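Local coordinates for type III secretion system effector protein ExoU (Pseudomonas fluorescens, PDB 4QMK) that is a type III secretion effector and toxin, probably a patatin-like phospholipase brought to the plasma membrane by a domain that binds phosphatidylinositol 4,5-bisphosphate, at residues Thr485-Ala490 with Thr495-Thr500; Glu331-Lys336 with Gly424-Arg429. One frame throughout, in Å; residues are numbered along the deposited sequence.

Contact 1 of 2, residues Thr485-Ala490 with Thr495-Thr500; sequences TAIAEA and TSLVIT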
# COMPACT_ATOMS: atom_id res chain seq x y z
N THR A 485 10.95 27.57 -11.05
CA THR A 485 11.43 28.26 -9.86
C THR A 485 10.30 28.87 -9.06
O THR A 485 10.27 28.76 -7.84
CB THR A 485 12.46 29.35 -10.21
OG1 THR A 485 13.71 28.74 -10.57
CG2 THR A 485 12.70 30.28 -9.01
N ALA A 486 9.38 29.54 -9.73
CA ALA A 486 8.28 30.16 -9.02
C ALA A 486 7.43 29.13 -8.26
O ALA A 486 6.91 29.43 -7.22
CB ALA A 486 7.43 30.97 -9.96
N ILE A 487 7.29 27.91 -8.82
CA ILE A 487 6.55 26.84 -8.17
C ILE A 487 7.33 26.41 -6.93
O ILE A 487 6.75 26.26 -5.87
CB ILE A 487 6.38 25.59 -9.07
CG1 ILE A 487 5.77 25.89 -10.44
CG2 ILE A 487 5.54 24.55 -8.36
CD1 ILE A 487 4.29 26.17 -10.44
N ALA A 488 8.64 26.16 -7.07
CA ALA A 488 9.51 25.84 -5.92
C ALA A 488 9.39 26.89 -4.80
O ALA A 488 9.25 26.53 -3.66
CB ALA A 488 10.97 25.72 -6.35
N GLU A 489 9.42 28.17 -5.17
CA GLU A 489 9.25 29.29 -4.23
C GLU A 489 7.94 29.22 -3.47
O GLU A 489 7.92 29.35 -2.27
CB GLU A 489 9.26 30.65 -4.96
CG GLU A 489 10.49 30.98 -5.81
CD GLU A 489 11.73 31.31 -5.01
OE1 GLU A 489 11.60 31.44 -3.78
OE2 GLU A 489 12.84 31.42 -5.62
N ALA A 490 6.84 29.06 -4.17
CA ALA A 490 5.52 28.96 -3.53
C ALA A 490 5.42 27.76 -2.60
O ALA A 490 4.69 27.81 -1.61
CB ALA A 490 4.41 28.88 -4.59
N THR A 495 2.34 23.59 0.87
CA THR A 495 2.27 22.45 -0.06
C THR A 495 1.07 22.56 -1.02
O THR A 495 1.13 22.03 -2.13
CB THR A 495 2.28 21.07 0.62
OG1 THR A 495 1.11 20.91 1.43
CG2 THR A 495 3.54 20.88 1.48
N SER A 496 -0.02 23.23 -0.61
CA SER A 496 -1.13 23.43 -1.54
C SER A 496 -0.77 24.66 -2.36
O SER A 496 -0.53 25.74 -1.81
CB SER A 496 -2.48 23.62 -0.85
OG SER A 496 -2.64 24.96 -0.40
N LEU A 497 -0.71 24.47 -3.67
CA LEU A 497 -0.26 25.51 -4.57
C LEU A 497 -1.32 26.53 -4.93
O LEU A 497 -2.51 26.20 -5.10
CB LEU A 497 0.25 24.88 -5.86
CG LEU A 497 0.89 25.80 -6.88
CD1 LEU A 497 2.10 26.52 -6.33
CD2 LEU A 497 1.31 24.96 -8.07
N VAL A 498 -0.87 27.78 -5.05
CA VAL A 498 -1.70 28.89 -5.47
C VAL A 498 -0.91 29.74 -6.46
O VAL A 498 0.31 29.64 -6.57
CB VAL A 498 -2.14 29.78 -4.28
CG1 VAL A 498 -3.02 28.97 -3.32
CG2 VAL A 498 -0.93 30.37 -3.56
N ILE A 499 -1.63 30.57 -7.19
CA ILE A 499 -0.99 31.41 -8.17
C ILE A 499 -0.52 32.66 -7.47
O ILE A 499 -1.25 33.64 -7.35
CB ILE A 499 -1.93 31.69 -9.36
CG1 ILE A 499 -2.25 30.35 -10.06
CG2 ILE A 499 -1.27 32.66 -10.33
CD1 ILE A 499 -3.52 30.36 -10.89
N THR A 500 0.70 32.58 -6.97
CA THR A 500 1.36 33.71 -6.31
C THR A 500 1.66 34.78 -7.36
O THR A 500 1.54 34.52 -8.56
CB THR A 500 2.69 33.26 -5.69
OG1 THR A 500 3.57 32.81 -6.72
CG2 THR A 500 2.47 32.13 -4.71
O HOH W 1 1.48 27.73 -2.45
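Ala490, near the end of helix 464-491, presses its methyl group into the angle between two side chains of the loop that follows. Its CB lies 3.7 Å from CD1 of Leu497 and 3.8 Å from CG2 of Thr500, so one methyl touches two side chains. Leu497 divides its work between its branches: while CD1 rests on Ala490, Leu497 CD2 lies 4.0 Å from Ile487 CD1, the two side chains crossing at about a right angle. With CG of Leu497 swung anti to its own backbone N (chi1 -174°), both methyls reach back to the helix although CB itself is not aimed there. The segments lie in a helix-loop-helix connection, in which helix 464-491 ends, the chain runs through loop 495-500, and helix 501-513 begins. Thr500 is the N-cap of that second helix: OG1 accepts a weak hydrogen bond from Leu503 N, and chi1 of 63° sets OG1 between the backbone N and the carbonyl carbon, which puts CG2 anti to the carbonyl carbon, where it meets Ala490 CB. Helix 533-544 packs on the same apolar patch, with Leu538 touching Ile487 and Val541 touching Leu497. Toward Ser496 the contact becomes polar and much looser. No direct hydrogen bond joins the two segments; instead a water donates to Ser496 O at 2.9 Å and, weakly, to Ala490 O at 3.3 Å, bridging two backbone carbonyls. The exposed Thr495 and its neighbour Ser496 turn their CB atoms away from the helix and pack against Glu217 of the second subunit.

Contact 2 of 2, residues Glu331-Lys336 with Gly424-Arg429; sequences EALIVK and GHLQQR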
# COMPACT_ATOMS: atom_id res chain seq x y z
N GLU A 331 13.79 3.09 -29.04
CA GLU A 331 14.17 1.88 -29.68
C GLU A 331 14.02 0.75 -28.64
O GLU A 331 14.36 0.92 -27.45
CB GLU A 331 15.61 1.99 -30.17
CG GLU A 331 16.17 0.73 -30.84
CD GLU A 331 15.79 0.54 -32.30
OE1 GLU A 331 14.99 1.34 -32.83
OE2 GLU A 331 16.30 -0.42 -32.91
N ALA A 332 13.49 -0.38 -29.09
CA ALA A 332 13.42 -1.53 -28.26
C ALA A 332 14.31 -2.64 -28.87
O ALA A 332 14.69 -2.57 -30.05
CB ALA A 332 12.00 -2.02 -28.18
N LEU A 333 14.64 -3.64 -28.06
CA LEU A 333 15.21 -4.85 -28.57
C LEU A 333 14.28 -5.90 -28.00
O LEU A 333 14.14 -6.04 -26.77
CB LEU A 333 16.64 -5.07 -28.07
CG LEU A 333 17.28 -6.37 -28.52
CD1 LEU A 333 17.36 -6.48 -30.02
CD2 LEU A 333 18.69 -6.40 -27.98
N ILE A 334 13.59 -6.62 -28.87
CA ILE A 334 12.59 -7.56 -28.42
C ILE A 334 13.15 -8.88 -28.74
O ILE A 334 13.47 -9.14 -29.90
CB ILE A 334 11.25 -7.34 -29.18
CG1 ILE A 334 10.74 -5.94 -28.86
CG2 ILE A 334 10.24 -8.40 -28.79
CD1 ILE A 334 9.66 -5.38 -29.81
N VAL A 335 13.28 -9.74 -27.78
CA VAL A 335 14.04 -11.02 -28.03
C VAL A 335 13.13 -12.19 -28.03
O VAL A 335 12.53 -12.48 -27.02
CB VAL A 335 15.10 -11.24 -26.95
CG1 VAL A 335 15.91 -12.48 -27.26
CG2 VAL A 335 16.01 -10.03 -26.89
N LYS A 336 12.96 -12.80 -29.21
CA LYS A 336 12.14 -14.00 -29.40
C LYS A 336 12.95 -15.20 -29.83
O LYS A 336 14.10 -15.09 -30.23
CB LYS A 336 11.10 -13.76 -30.48
CG LYS A 336 9.97 -12.92 -29.98
CD LYS A 336 8.94 -12.58 -31.05
CE LYS A 336 7.91 -11.62 -30.43
NZ LYS A 336 6.75 -11.25 -31.30
N GLY A 424 24.55 -9.03 -35.07
CA GLY A 424 24.15 -8.77 -36.46
C GLY A 424 22.97 -7.82 -36.49
O GLY A 424 22.92 -6.88 -37.26
N HIS A 425 22.04 -8.03 -35.57
CA HIS A 425 20.89 -7.23 -35.54
C HIS A 425 21.24 -5.79 -35.13
O HIS A 425 20.78 -4.83 -35.72
CB HIS A 425 19.89 -7.84 -34.58
CG HIS A 425 18.64 -7.04 -34.46
ND1 HIS A 425 18.48 -6.07 -33.51
CD2 HIS A 425 17.52 -7.04 -35.20
CE1 HIS A 425 17.29 -5.51 -33.65
NE2 HIS A 425 16.70 -6.07 -34.69
N LEU A 426 22.10 -5.62 -34.14
CA LEU A 426 22.45 -4.28 -33.64
C LEU A 426 23.19 -3.51 -34.69
O LEU A 426 22.98 -2.31 -34.82
CB LEU A 426 23.30 -4.39 -32.37
CG LEU A 426 22.57 -5.02 -31.18
CD1 LEU A 426 23.46 -5.19 -30.00
CD2 LEU A 426 21.36 -4.15 -30.79
N GLN A 427 23.99 -4.20 -35.50
CA GLN A 427 24.74 -3.57 -36.56
C GLN A 427 23.80 -3.10 -37.67
O GLN A 427 23.88 -1.95 -38.09
CB GLN A 427 25.79 -4.53 -37.12
CG GLN A 427 27.04 -4.73 -36.25
CD GLN A 427 27.97 -3.52 -36.21
OE1 GLN A 427 27.68 -2.51 -35.55
NE2 GLN A 427 29.09 -3.60 -36.93
N GLN A 428 22.89 -3.96 -38.10
CA GLN A 428 21.91 -3.64 -39.15
C GLN A 428 21.07 -2.46 -38.75
O GLN A 428 20.72 -1.59 -39.57
CB GLN A 428 21.02 -4.85 -39.40
CG GLN A 428 19.86 -4.62 -40.37
CD GLN A 428 20.37 -4.33 -41.76
OE1 GLN A 428 21.29 -5.00 -42.23
NE2 GLN A 428 19.81 -3.31 -42.43
N ARG A 429 20.70 -2.40 -37.49
CA ARG A 429 19.91 -1.28 -37.04
C ARG A 429 20.66 0.07 -37.26
O ARG A 429 20.05 1.09 -37.58
CB ARG A 429 19.52 -1.43 -35.56
CG ARG A 429 18.57 -2.57 -35.24
CD ARG A 429 17.22 -2.44 -35.93
NE ARG A 429 16.45 -1.29 -35.43
CZ ARG A 429 15.54 -0.62 -36.16
NH1 ARG A 429 15.30 -0.97 -37.38
NH2 ARG A 429 14.90 0.39 -35.65
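Glu331 and Arg429 face each other from opposite directions and join in a side-on salt bridge at one end of the contact. From CB, CG of Arg429 leaves beside the backbone N, anti to the carbonyl carbon, and bends at chi2 and chi3 (-62° and -67°) fold the chain. CG and CD pass the carboxylate, CD lying 3.7 Å from Glu331 OE2. NE then donates to the same oxygen, Glu331 OE2, over 2.7 Å, and beyond CZ the terminal NH2 donates to Glu331 OE1 at 3.0 Å. Both bonds are fairly straight, and each oxygen accepts through its syn lone pair. A third, weak bond runs from NH2 to OE2. Carboxylate and guanidinium are nearly coplanar, 4° apart, so the acid sits at the edge of the guanidinium and the paired bonds resist rotation of either group.

One helical turn back, the contact changes to a looser, largely apolar one. Leu333 CD1 approaches the His425 ring obliquely, 3.7 Å from ND1, the two side chains sliding past each other in opposite directions. The other methyl, CD2, is 4.5 Å from Leu426 CD2. His425 NE2 is hydrogen-bonded to Glu380 O, which would limit how far the ring can turn.

Strand 332-337 runs parallel between strands 68-72 and 382-389 in the mixed sheet that, from its strands and the family, probably forms the core of the patatin-like phospholipase fold; segment 424-429 of helix 408-431 packs against the Leu333 side of the strand. Leu88 of helix 81-90 touches both Leu333 and Leu426, while Val383 of strand 382-389 touches Leu333 and His425, so the contact is wedged between a second helix and the neighbouring strand.

After three N-terminal strands the chain forms strand 68-72, which later pairs with strand 332-337, and helix 81-90, which packs on contact 2. Contact 2 opens at 331-336 and closes at 424-429, spanning 87 residues that include strand 382-389, so it ties the central mixed sheet to helix 408-431. Only afterwards does contact 1 open: residues 485-490 and 495-500 close a short loop with just four residues between them, joining helix 464-491 to the start of helix 501-513. The two are in series, neither nested nor crossed. They lie on opposite sides of the chain's centre. The centres of contact 1 and contact 2 are about 45 Å apart, their nearest atoms about 30 Å.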